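Local coordinates for RagB/SusD family nutrient uptake outer membrane protein (Bacteroides thetaiotaomicron, PDB 7KV2), which probably binds beta-glucan chains at the outer membrane surface of a gut bacterium, as a SusD-family partner in glycan uptake, at residues Y428-H433 against V439-P444; H433-L438 against H454-G459; E245-S250 against S406-N411; E330-S333 against R338-A341. All coordinates share one frame; numbering follows the deposited sequence.

How the contacts relate
Helix 425-435 runs through the set: one side of it meets the following loop in contact 1 and its C-terminal end meets helix 446-456 in contact 2, with H433 common to both. Contact 3 is the most buried and almost wholly apolar, two helices meeting through aliphatic carbons beside a sodium site; Y428 joins it to contact 1 through E245. Contact 1, by contrast, lies nearer the surface and mixes paired amide-to-backbone hydrogen bonds with packing. Contacts 2 and 4 have centres about 8 Å apart and are joined by a salt bridge from R338 to E456; contact 2 is ionic, contact 4 an aromatic ring against helix backbone.

Contact 1 of 4, residues Y428-H433 against V439-P444; sequences YLNLVH and VTEIEP
N430 meets the backbone of I442 with both ends of its amide, while H433 and L429 hold the I442 side chain from the helix side. OD1 of N430 accepts from I442 N at 2.9 Å, the donor tilted 15° from the carbonyl plane, and ND2 of N430 gives a nearly straight bond to I442 O at 2.8 Å; I442 O lies in the amide plane of N430. With a donor and an acceptor side by side, asparagine can read both polar groups of one residue, and the two bonds fix the rotation of the amide. Its ND2 also bonds to K426 O.

I442 turns its side chain to the helix, with CG1 set between the backbone N and the carbonyl carbon (chi1 51°). This lays CG1 over the centre of one face of the H433 ring, a CH-pi contact 3.9 Å from the centroid, with CD1 reaching 3.3 Å from H433 ND1. A branched aliphatic chain suits this flat face, and T440 O lies at the ring edge, near its plane, 2.9 Å from H433 NE2. L429 crosses I442 at about a right angle, its CD2 3.9 Å from I442 CG1; the same methyl meets P444 CA at 3.6 Å, where the compact proline offers an apolar surface.

E441 and E443 form salt bridges with K434 and K426 of the helix. The loop is thereby folded back along helix 425-435 before entering helix 446-456, whose E452 is hydrogen-bonded to H433 ND1, while L429 also packs on L410 of helix 405-417.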
loop_
_atom_site.group_PDB
_atom_site.type_symbol
_atom_site.label_atom_id
_atom_site.label_comp_id
_atom_site.label_asym_id
_atom_site.label_seq_id
_atom_site.Cartn_x
_atom_site.Cartn_y
_atom_site.Cartn_z
ATOM N N TYR A 428 15.662 -7.541 16.641
ATOM C CA TYR A 428 14.504 -7.329 15.754
ATOM C C TYR A 428 15.004 -6.856 14.394
ATOM O O TYR A 428 14.579 -7.445 13.410
ATOM C CB TYR A 428 13.519 -6.371 16.389
ATOM C CG TYR A 428 12.817 -6.946 17.589
ATOM C CD1 TYR A 428 12.766 -8.305 17.827
ATOM C CD2 TYR A 428 12.141 -6.119 18.452
ATOM C CE1 TYR A 428 12.087 -8.820 18.929
ATOM C CE2 TYR A 428 11.477 -6.618 19.560
ATOM C CZ TYR A 428 11.434 -7.972 19.789
ATOM O OH TYR A 428 10.731 -8.432 20.865
ATOM N N LEU A 429 15.868 -5.833 14.366
ATOM C CA LEU A 429 16.491 -5.301 13.131
ATOM C C LEU A 429 17.221 -6.406 12.370
ATOM O O LEU A 429 17.025 -6.545 11.147
ATOM C CB LEU A 429 17.433 -4.152 13.500
ATOM C CG LEU A 429 18.235 -3.599 12.335
ATOM C CD1 LEU A 429 17.289 -3.153 11.191
ATOM C CD2 LEU A 429 19.089 -2.443 12.811
ATOM N N ASN A 430 18.009 -7.221 13.060
ATOM C CA ASN A 430 18.881 -8.195 12.384
ATOM C C ASN A 430 18.073 -9.414 11.979
ATOM O O ASN A 430 18.540 -10.102 11.073
ATOM C CB ASN A 430 20.161 -8.454 13.181
ATOM C CG ASN A 430 21.080 -7.260 13.042
ATOM O OD1 ASN A 430 21.710 -7.071 11.994
ATOM N ND2 ASN A 430 21.093 -6.416 14.050
ATOM N N LEU A 431 16.891 -9.669 12.557
ATOM C CA LEU A 431 16.054 -10.810 12.061
ATOM C C LEU A 431 15.670 -10.515 10.601
ATOM O O LEU A 431 15.810 -11.400 9.731
ATOM C CB LEU A 431 14.819 -10.973 12.936
ATOM C CG LEU A 431 15.026 -11.716 14.260
ATOM C CD1 LEU A 431 13.745 -11.684 15.061
ATOM C CD2 LEU A 431 15.467 -13.140 14.013
ATOM N N VAL A 432 15.318 -9.273 10.344
ATOM C CA VAL A 432 14.986 -8.775 8.984
ATOM C C VAL A 432 16.236 -8.737 8.090
ATOM O O VAL A 432 16.185 -9.244 6.919
ATOM C CB VAL A 432 14.281 -7.406 9.034
ATOM C CG1 VAL A 432 14.047 -6.876 7.632
ATOM C CG2 VAL A 432 12.974 -7.499 9.799
ATOM N N HIS A 433 17.331 -8.122 8.554
ATOM C CA HIS A 433 18.599 -7.978 7.797
ATOM C C HIS A 433 19.103 -9.362 7.377
ATOM O O HIS A 433 19.486 -9.576 6.185
ATOM C CB HIS A 433 19.584 -7.189 8.701
ATOM C CG HIS A 433 20.791 -6.651 8.022
ATOM N ND1 HIS A 433 20.766 -5.460 7.330
ATOM C CD2 HIS A 433 22.073 -7.106 7.987
ATOM C CE1 HIS A 433 21.979 -5.196 6.874
ATOM N NE2 HIS A 433 22.810 -6.207 7.243
ATOM N N VAL A 439 25.190 -11.227 5.912
ATOM C CA VAL A 439 25.922 -11.911 7.024
ATOM C C VAL A 439 26.296 -10.872 8.086
ATOM O O VAL A 439 26.374 -11.253 9.261
ATOM C CB VAL A 439 27.137 -12.709 6.526
ATOM C CG1 VAL A 439 26.746 -13.719 5.457
ATOM C CG2 VAL A 439 28.253 -11.815 6.050
ATOM N N THR A 440 26.524 -9.611 7.720
ATOM C CA THR A 440 26.991 -8.582 8.691
ATOM C C THR A 440 25.795 -8.078 9.491
ATOM O O THR A 440 24.869 -7.534 8.858
ATOM C CB THR A 440 27.701 -7.393 8.030
ATOM O OG1 THR A 440 28.817 -7.907 7.320
ATOM C CG2 THR A 440 28.158 -6.334 9.012
ATOM N N GLU A 441 25.845 -8.164 10.820
ATOM C CA GLU A 441 24.834 -7.557 11.722
ATOM C C GLU A 441 25.072 -6.055 11.811
ATOM O O GLU A 441 26.224 -5.607 11.596
ATOM C CB GLU A 441 24.811 -8.236 13.079
ATOM C CG GLU A 441 24.269 -9.642 12.982
ATOM C CD GLU A 441 24.288 -10.444 14.269
ATOM O OE1 GLU A 441 24.513 -9.833 15.348
ATOM O OE2 GLU A 441 24.096 -11.691 14.164
ATOM N N ILE A 442 23.996 -5.291 11.992
ATOM C CA ILE A 442 24.049 -3.809 12.032
ATOM C C ILE A 442 23.453 -3.346 13.352
ATOM O O ILE A 442 22.596 -4.040 13.926
ATOM C CB ILE A 442 23.354 -3.207 10.795
ATOM C CG1 ILE A 442 21.950 -3.789 10.573
ATOM C CG2 ILE A 442 24.242 -3.403 9.571
ATOM C CD1 ILE A 442 21.154 -3.049 9.521
ATOM N N GLU A 443 23.936 -2.207 13.832
ATOM C CA GLU A 443 23.473 -1.599 15.096
ATOM C C GLU A 443 22.119 -0.958 14.845
ATOM O O GLU A 443 21.890 -0.393 13.779
ATOM C CB GLU A 443 24.481 -0.544 15.601
ATOM C CG GLU A 443 25.788 -1.132 16.124
ATOM C CD GLU A 443 25.640 -2.164 17.236
ATOM O OE1 GLU A 443 24.923 -1.907 18.195
ATOM O OE2 GLU A 443 26.251 -3.248 17.132
ATOM N N PRO A 444 21.210 -0.964 15.837
ATOM C CA PRO A 444 19.891 -0.354 15.683
ATOM C C PRO A 444 19.901 1.166 15.883
ATOM O O PRO A 444 19.082 1.662 16.641
ATOM C CB PRO A 444 19.084 -1.074 16.768
ATOM C CG PRO A 444 20.100 -1.240 17.894
ATOM C CD PRO A 444 21.389 -1.568 17.169
#

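Contact 2 of 4, residues H433-L438 against H454-G459; sequences HKRAGL and HLEFVG
R435 and E456 reach each other on chains that both leave the backbone with CG opposite the main-chain N (chi1 -177° in R435 and -175° in E456) and then bend. The arginine turns at its second and third torsions and the glutamate at its second, so that the two side chains cross at about a right angle while their flat ends come to lie almost in one plane, 3° apart.

The carboxylate meets the guanidinium at its edge. NH2 of R435 approaches OE2 of E456 at 3.0 Å in a salt bridge, but the hydrogen bond within it is weak because it is bent. A water completes a second path: it accepts from R435 NE at 2.8 Å and donates to E456 OE1 at 2.7 Å, so both carboxylate oxygens are tied to one guanidinium. Arginine suits the place because its several N-H groups can serve different partners: NH1 pairs with E272. E456, a buried charge, is also met by R338 at OE1 and by R404 and S406 at OE2, a setting that would be expected to favour its ionised form.

G437, at positive phi, ends the arginine's helix in a Schellman motif, with backbone angles that suit glycine. The bridge joins the C-terminal turns of helices 425-435 and 446-456, with S406 of helix 405-417 packed against R435 and R338 of helix 337-342 touching A436 and L455.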
loop_
_atom_site.group_PDB
_atom_site.type_symbol
_atom_site.label_atom_id
_atom_site.label_comp_id
_atom_site.label_asym_id
_atom_site.label_seq_id
_atom_site.Cartn_x
_atom_site.Cartn_y
_atom_site.Cartn_z
ATOM N N HIS A 433 17.331 -8.122 8.554
ATOM C CA HIS A 433 18.599 -7.978 7.797
ATOM C C HIS A 433 19.103 -9.362 7.377
ATOM O O HIS A 433 19.486 -9.576 6.185
ATOM C CB HIS A 433 19.584 -7.189 8.701
ATOM C CG HIS A 433 20.791 -6.651 8.022
ATOM N ND1 HIS A 433 20.766 -5.460 7.330
ATOM C CD2 HIS A 433 22.073 -7.106 7.987
ATOM C CE1 HIS A 433 21.979 -5.196 6.874
ATOM N NE2 HIS A 433 22.810 -6.207 7.243
ATOM N N LYS A 434 19.081 -10.302 8.317
ATOM C CA LYS A 434 19.676 -11.644 8.080
ATOM C C LYS A 434 18.713 -12.518 7.286
ATOM O O LYS A 434 19.202 -13.362 6.556
ATOM C CB LYS A 434 20.134 -12.290 9.389
ATOM C CG LYS A 434 21.363 -11.602 9.964
ATOM C CD LYS A 434 22.193 -12.503 10.844
ATOM C CE LYS A 434 21.381 -13.008 12.008
ATOM N NZ LYS A 434 22.255 -13.400 13.140
ATOM N N ARG A 435 17.403 -12.277 7.355
ATOM C CA ARG A 435 16.451 -13.061 6.536
ATOM C C ARG A 435 16.803 -12.819 5.062
ATOM O O ARG A 435 16.730 -13.769 4.302
ATOM C CB ARG A 435 14.996 -12.701 6.838
ATOM C CG ARG A 435 13.997 -13.542 6.057
ATOM C CD ARG A 435 13.629 -12.869 4.735
ATOM N NE ARG A 435 12.808 -11.674 4.917
ATOM C CZ ARG A 435 11.487 -11.618 5.133
ATOM N NH1 ARG A 435 10.771 -12.713 5.270
ATOM N NH2 ARG A 435 10.884 -10.443 5.269
ATOM N N ALA A 436 17.252 -11.616 4.715
ATOM C CA ALA A 436 17.615 -11.229 3.329
ATOM C C ALA A 436 18.951 -11.823 2.854
ATOM O O ALA A 436 19.331 -11.563 1.692
ATOM C CB ALA A 436 17.612 -9.735 3.233
ATOM N N GLY A 437 19.625 -12.634 3.674
ATOM C CA GLY A 437 20.887 -13.300 3.289
ATOM C C GLY A 437 22.126 -12.509 3.693
ATOM O O GLY A 437 23.229 -12.926 3.277
ATOM N N LEU A 438 21.999 -11.427 4.456
ATOM C CA LEU A 438 23.148 -10.530 4.757
ATOM C C LEU A 438 23.871 -11.136 5.967
ATOM O O LEU A 438 23.205 -11.579 6.935
ATOM C CB LEU A 438 22.705 -9.086 5.024
ATOM C CG LEU A 438 22.066 -8.377 3.824
ATOM C CD1 LEU A 438 21.589 -7.012 4.193
ATOM C CD2 LEU A 438 23.029 -8.281 2.666
ATOM N N HIS A 454 13.812 0.870 3.854
ATOM C CA HIS A 454 14.044 1.292 2.464
ATOM C C HIS A 454 14.354 0.040 1.614
ATOM O O HIS A 454 13.810 -0.087 0.523
ATOM C CB HIS A 454 15.188 2.324 2.443
ATOM C CG HIS A 454 15.382 2.955 1.113
ATOM N ND1 HIS A 454 16.529 3.650 0.793
ATOM C CD2 HIS A 454 14.571 3.018 0.038
ATOM C CE1 HIS A 454 16.416 4.132 -0.425
ATOM N NE2 HIS A 454 15.224 3.735 -0.934
ATOM N N LEU A 455 15.232 -0.818 2.120
ATOM C CA LEU A 455 15.658 -2.066 1.433
ATOM C C LEU A 455 14.474 -3.054 1.381
ATOM O O LEU A 455 14.355 -3.764 0.376
ATOM C CB LEU A 455 16.828 -2.666 2.228
ATOM C CG LEU A 455 18.149 -1.884 2.208
ATOM C CD1 LEU A 455 19.175 -2.539 3.126
ATOM C CD2 LEU A 455 18.738 -1.820 0.810
ATOM N N GLU A 456 13.639 -3.064 2.423
ATOM C CA GLU A 456 12.606 -4.097 2.689
ATOM C C GLU A 456 11.315 -3.876 1.872
ATOM O O GLU A 456 10.670 -4.872 1.487
ATOM C CB GLU A 456 12.310 -4.101 4.193
ATOM C CG GLU A 456 11.364 -5.183 4.631
ATOM C CD GLU A 456 11.804 -6.629 4.491
ATOM O OE1 GLU A 456 13.014 -6.882 4.275
ATOM O OE2 GLU A 456 10.897 -7.513 4.577
ATOM N N PHE A 457 10.917 -2.636 1.631
ATOM C CA PHE A 457 9.544 -2.295 1.189
ATOM C C PHE A 457 9.497 -1.507 -0.123
ATOM O O PHE A 457 8.530 -0.818 -0.340
ATOM C CB PHE A 457 8.838 -1.482 2.289
ATOM C CG PHE A 457 8.728 -2.173 3.626
ATOM C CD1 PHE A 457 8.041 -3.371 3.732
ATOM C CD2 PHE A 457 9.355 -1.654 4.755
ATOM C CE1 PHE A 457 7.949 -4.023 4.947
ATOM C CE2 PHE A 457 9.257 -2.308 5.979
ATOM C CZ PHE A 457 8.556 -3.491 6.066
ATOM N N VAL A 458 10.431 -1.669 -1.023
ATOM C CA VAL A 458 10.348 -0.971 -2.332
ATOM C C VAL A 458 9.006 -1.334 -2.965
ATOM O O VAL A 458 8.683 -2.517 -3.079
ATOM C CB VAL A 458 11.499 -1.318 -3.275
ATOM C CG1 VAL A 458 11.237 -0.801 -4.687
ATOM C CG2 VAL A 458 12.864 -0.849 -2.735
ATOM N N GLY A 459 8.238 -0.338 -3.409
ATOM C CA GLY A 459 7.025 -0.590 -4.200
ATOM C C GLY A 459 5.837 -0.990 -3.351
ATOM O O GLY A 459 4.817 -1.349 -3.922
HETATM O O HOH W 1 14.270 -9.239 4.843
#

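Contact 3 of 4, residues E245-S250 against S406-N411; sequences EEIISS and SETLLN. With NA (sodium ion), chain G.
T408 and L409 meet I247 and I248 almost wholly through aliphatic carbons; no hydrogen bond crosses between the two helices. The methyl of T408 does most of this work. Its CG2, opposite the backbone N (chi1 -52° for OG1), points into the neighbouring helix and touches I247 CG2 at 3.7 Å, the two side chains crossing obliquely. The same methyl meets I248 CG1 at 4.0 Å, those side chains sliding past each other in opposite directions. A short, branched threonine therefore touches two successive isoleucines with one methyl. L409 adds the third apolar contact: its CD2 lies 4.0 Å from both CG1 and CD1 of I248, a longer side chain reaching the outer part of the isoleucine.

Metal coordination is the second kind of interaction, and it uses backbone. A sodium ion is held by I248 O and S250 O, each at 2.5 Å, and by a water at 2.2 Å; Y253 O and the hydroxyl of Y405 complete the protein ligands. A helix end generally suits this role, because carbonyls there lack a following helical N-H to accept from and so can serve a cation.

The axes of segments 245-249 and 406-411 approach to 9.6 Å and run at 131° to each other. M222 of helix 217-231 also covers T408. Inclined helices packed through apolar side chains are what the helical, tetratricopeptide-repeat-like SusD fold is built from, here with a sodium site at one helix end.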
loop_
_atom_site.group_PDB
_atom_site.type_symbol
_atom_site.label_atom_id
_atom_site.label_comp_id
_atom_site.label_asym_id
_atom_site.label_seq_id
_atom_site.Cartn_x
_atom_site.Cartn_y
_atom_site.Cartn_z
ATOM N N GLU A 245 4.968 -5.724 20.254
ATOM C CA GLU A 245 5.486 -6.842 21.070
ATOM C C GLU A 245 4.442 -7.957 21.149
ATOM O O GLU A 245 4.851 -9.121 21.214
ATOM C CB GLU A 245 5.928 -6.318 22.443
ATOM C CG GLU A 245 7.172 -5.446 22.409
ATOM C CD GLU A 245 8.487 -6.147 22.159
ATOM O OE1 GLU A 245 8.475 -7.314 21.710
ATOM O OE2 GLU A 245 9.540 -5.513 22.400
ATOM N N GLU A 246 3.147 -7.638 21.174
ATOM C CA GLU A 246 2.077 -8.671 21.236
ATOM C C GLU A 246 2.084 -9.507 19.952
ATOM O O GLU A 246 1.974 -10.724 20.039
ATOM C CB GLU A 246 0.719 -8.007 21.434
ATOM C CG GLU A 246 0.496 -7.571 22.865
ATOM C CD GLU A 246 -0.884 -7.015 23.130
ATOM O OE1 GLU A 246 -1.808 -7.396 22.405
ATOM O OE2 GLU A 246 -1.018 -6.176 24.053
ATOM N N ILE A 247 2.236 -8.857 18.794
ATOM C CA ILE A 247 2.349 -9.563 17.481
ATOM C C ILE A 247 3.618 -10.407 17.496
ATOM O O ILE A 247 3.584 -11.573 17.054
ATOM C CB ILE A 247 2.340 -8.558 16.305
ATOM C CG1 ILE A 247 1.036 -7.774 16.232
ATOM C CG2 ILE A 247 2.614 -9.304 14.994
ATOM C CD1 ILE A 247 1.028 -6.643 15.244
ATOM N N ILE A 248 4.732 -9.843 17.967
ATOM C CA ILE A 248 6.026 -10.565 18.005
ATOM C C ILE A 248 5.871 -11.786 18.922
ATOM O O ILE A 248 6.402 -12.852 18.565
ATOM C CB ILE A 248 7.181 -9.626 18.418
ATOM C CG1 ILE A 248 7.539 -8.650 17.286
ATOM C CG2 ILE A 248 8.394 -10.402 18.863
ATOM C CD1 ILE A 248 8.357 -7.457 17.747
ATOM N N SER A 249 5.161 -11.674 20.042
ATOM C CA SER A 249 4.973 -12.818 20.969
ATOM C C SER A 249 4.094 -13.900 20.327
ATOM O O SER A 249 4.253 -15.059 20.689
ATOM C CB SER A 249 4.375 -12.382 22.296
ATOM O OG SER A 249 5.257 -11.499 22.963
ATOM N N SER A 250 3.178 -13.562 19.416
ATOM C CA SER A 250 2.330 -14.575 18.755
ATOM C C SER A 250 3.195 -15.568 17.997
ATOM O O SER A 250 4.005 -15.192 17.128
ATOM C CB SER A 250 1.314 -13.963 17.813
ATOM O OG SER A 250 0.648 -15.022 17.117
ATOM N N SER A 406 7.836 -8.254 8.900
ATOM C CA SER A 406 9.110 -7.486 8.917
ATOM C C SER A 406 8.833 -6.018 9.315
ATOM O O SER A 406 9.689 -5.387 9.959
ATOM C CB SER A 406 9.820 -7.613 7.611
ATOM O OG SER A 406 9.045 -7.058 6.576
ATOM N N GLU A 407 7.647 -5.492 9.001
ATOM C CA GLU A 407 7.268 -4.139 9.413
ATOM C C GLU A 407 7.012 -4.094 10.915
ATOM O O GLU A 407 7.385 -3.065 11.552
ATOM C CB GLU A 407 6.050 -3.637 8.654
ATOM C CG GLU A 407 5.906 -2.150 8.835
ATOM C CD GLU A 407 4.898 -1.413 7.985
ATOM O OE1 GLU A 407 4.138 -2.060 7.220
ATOM O OE2 GLU A 407 4.864 -0.137 8.142
ATOM N N THR A 408 6.393 -5.141 11.462
ATOM C CA THR A 408 6.230 -5.261 12.923
ATOM C C THR A 408 7.611 -5.161 13.599
ATOM O O THR A 408 7.753 -4.415 14.555
ATOM C CB THR A 408 5.562 -6.592 13.280
ATOM O OG1 THR A 408 4.368 -6.772 12.528
ATOM C CG2 THR A 408 5.227 -6.652 14.750
ATOM N N LEU A 409 8.573 -5.964 13.156
ATOM C CA LEU A 409 9.928 -6.034 13.758
ATOM C C LEU A 409 10.637 -4.675 13.634
ATOM O O LEU A 409 11.239 -4.205 14.638
ATOM C CB LEU A 409 10.733 -7.149 13.087
ATOM C CG LEU A 409 10.335 -8.602 13.385
ATOM C CD1 LEU A 409 11.048 -9.544 12.439
ATOM C CD2 LEU A 409 10.628 -9.012 14.818
ATOM N N LEU A 410 10.587 -4.044 12.464
ATOM C CA LEU A 410 11.263 -2.748 12.249
ATOM C C LEU A 410 10.549 -1.661 13.059
ATOM O O LEU A 410 11.256 -0.773 13.602
ATOM C CB LEU A 410 11.322 -2.475 10.750
ATOM C CG LEU A 410 12.252 -3.430 10.001
ATOM C CD1 LEU A 410 12.255 -3.193 8.489
ATOM C CD2 LEU A 410 13.676 -3.338 10.511
ATOM N N ASN A 411 9.218 -1.673 13.110
ATOM C CA ASN A 411 8.430 -0.712 13.944
ATOM C C ASN A 411 8.899 -0.812 15.416
ATOM O O ASN A 411 9.192 0.242 16.034
ATOM C CB ASN A 411 6.928 -1.000 13.903
ATOM C CG ASN A 411 6.189 -0.531 12.665
ATOM O OD1 ASN A 411 6.750 0.131 11.795
ATOM N ND2 ASN A 411 4.907 -0.853 12.599
HETATM NA NA NA G . 5.905 -13.889 16.288
HETATM O O HOH W 2 7.339 -15.589 16.594
#

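Contact 4 of 4, residues E330-S333 against R338-A341; sequences ERYS and RRNA
Y332 lays one face of its ring over the backbone of the helix that starts a few residues later, covering R339 CA and the carbonyl carbon of R338. The CA sits 3.9 Å from the ring centroid, 17° off the normal, a CH-pi contact. Setting CG beside the tyrosine's own backbone N (chi1 -70°) swings the ring over the backbone at R338-R339. Separately, Y332 CB meets R339 CB at 3.5 Å, and ring atom CE1 of Y332 meets R338 CB at 3.8 Å. A flat, broad ring suits a helix surface of this kind, and its hydroxyl bonds to L455 O.

The arginines touch the tyrosine with their aliphatic parts. The R339 and Y332 side chains slide past each other in opposite directions, R339 CG 3.6 Å from Y332 CB, and the R339 guanidinium stands at 84° to the ring. A water joins the two beyond this, donating to Y332 O at 2.7 Å and accepting from R339 NH1 at 3.0 Å; NH1 also bonds to N334. R338 carries its charge to E452 and D336.

A short loop links helix 326-331 to helix 337-342, and the ring of the residue just after the first helix packs on the opening turn of the second, a local contact of the helical SusD fold.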
loop_
_atom_site.group_PDB
_atom_site.type_symbol
_atom_site.label_atom_id
_atom_site.label_comp_id
_atom_site.label_asym_id
_atom_site.label_seq_id
_atom_site.Cartn_x
_atom_site.Cartn_y
_atom_site.Cartn_z
ATOM N N GLU A 330 21.375 -0.941 -7.558
ATOM C CA GLU A 330 22.783 -0.725 -7.110
ATOM C C GLU A 330 22.910 -0.539 -5.599
ATOM O O GLU A 330 24.011 -0.740 -5.121
ATOM C CB GLU A 330 23.376 0.512 -7.791
ATOM C CG GLU A 330 23.514 0.321 -9.267
ATOM C CD GLU A 330 24.083 1.524 -10.013
ATOM O OE1 GLU A 330 23.911 2.679 -9.528
ATOM O OE2 GLU A 330 24.618 1.279 -11.120
ATOM N N ARG A 331 21.850 -0.218 -4.846
ATOM C CA ARG A 331 21.992 0.051 -3.389
ATOM C C ARG A 331 22.085 -1.279 -2.631
ATOM O O ARG A 331 22.621 -1.262 -1.503
ATOM C CB ARG A 331 20.921 1.034 -2.895
ATOM C CG ARG A 331 19.671 0.459 -2.242
ATOM C CD ARG A 331 18.802 1.527 -1.542
ATOM N NE ARG A 331 18.524 2.665 -2.442
ATOM C CZ ARG A 331 17.400 2.823 -3.169
ATOM N NH1 ARG A 331 16.430 1.922 -3.132
ATOM N NH2 ARG A 331 17.251 3.890 -3.936
ATOM N N TYR A 332 21.698 -2.404 -3.243
ATOM C CA TYR A 332 21.749 -3.758 -2.639
ATOM C C TYR A 332 23.142 -4.382 -2.734
ATOM O O TYR A 332 23.771 -4.320 -3.795
ATOM C CB TYR A 332 20.757 -4.720 -3.319
ATOM C CG TYR A 332 19.319 -4.389 -3.006
ATOM C CD1 TYR A 332 18.741 -4.731 -1.785
ATOM C CD2 TYR A 332 18.567 -3.609 -3.883
ATOM C CE1 TYR A 332 17.418 -4.384 -1.483
ATOM C CE2 TYR A 332 17.252 -3.289 -3.598
ATOM C CZ TYR A 332 16.672 -3.643 -2.380
ATOM O OH TYR A 332 15.378 -3.240 -2.074
ATOM N N SER A 333 23.533 -5.067 -1.667
ATOM C CA SER A 333 24.630 -6.067 -1.682
ATOM C C SER A 333 24.242 -7.250 -2.592
ATOM O O SER A 333 23.042 -7.564 -2.724
ATOM C CB SER A 333 24.971 -6.430 -0.261
ATOM O OG SER A 333 25.624 -7.669 -0.188
ATOM N N ARG A 338 16.739 -9.666 -1.530
ATOM C CA ARG A 338 15.717 -8.638 -1.878
ATOM C C ARG A 338 16.056 -7.968 -3.211
ATOM O O ARG A 338 15.141 -7.394 -3.830
ATOM C CB ARG A 338 15.559 -7.616 -0.770
ATOM C CG ARG A 338 15.126 -8.256 0.532
ATOM C CD ARG A 338 15.066 -7.248 1.635
ATOM N NE ARG A 338 16.424 -6.841 2.047
ATOM C CZ ARG A 338 16.730 -6.284 3.216
ATOM N NH1 ARG A 338 15.793 -6.027 4.124
ATOM N NH2 ARG A 338 18.008 -6.007 3.478
ATOM N N ARG A 339 17.316 -7.966 -3.630
ATOM C CA ARG A 339 17.704 -7.221 -4.837
ATOM C C ARG A 339 16.945 -7.847 -6.011
ATOM O O ARG A 339 16.251 -7.110 -6.727
ATOM C CB ARG A 339 19.203 -7.280 -5.120
ATOM C CG ARG A 339 19.598 -6.440 -6.319
ATOM C CD ARG A 339 21.099 -6.445 -6.538
ATOM N NE ARG A 339 21.465 -7.736 -7.126
ATOM C CZ ARG A 339 22.700 -8.079 -7.438
ATOM N NH1 ARG A 339 23.676 -7.220 -7.233
ATOM N NH2 ARG A 339 22.955 -9.260 -7.983
ATOM N N ASN A 340 17.092 -9.150 -6.245
ATOM C CA ASN A 340 16.418 -9.775 -7.411
ATOM C C ASN A 340 14.916 -9.950 -7.170
ATOM O O ASN A 340 14.160 -9.923 -8.188
ATOM C CB ASN A 340 17.137 -11.043 -7.871
ATOM C CG ASN A 340 18.551 -10.742 -8.313
ATOM O OD1 ASN A 340 18.990 -9.589 -8.321
ATOM N ND2 ASN A 340 19.300 -11.789 -8.600
ATOM N N ALA A 341 14.461 -10.000 -5.911
ATOM C CA ALA A 341 13.027 -10.147 -5.616
ATOM C C ALA A 341 12.322 -8.803 -5.855
ATOM O O ALA A 341 11.082 -8.793 -5.950
ATOM C CB ALA A 341 12.801 -10.579 -4.207
HETATM O O HOH W 3 23.494 -4.335 -6.469
#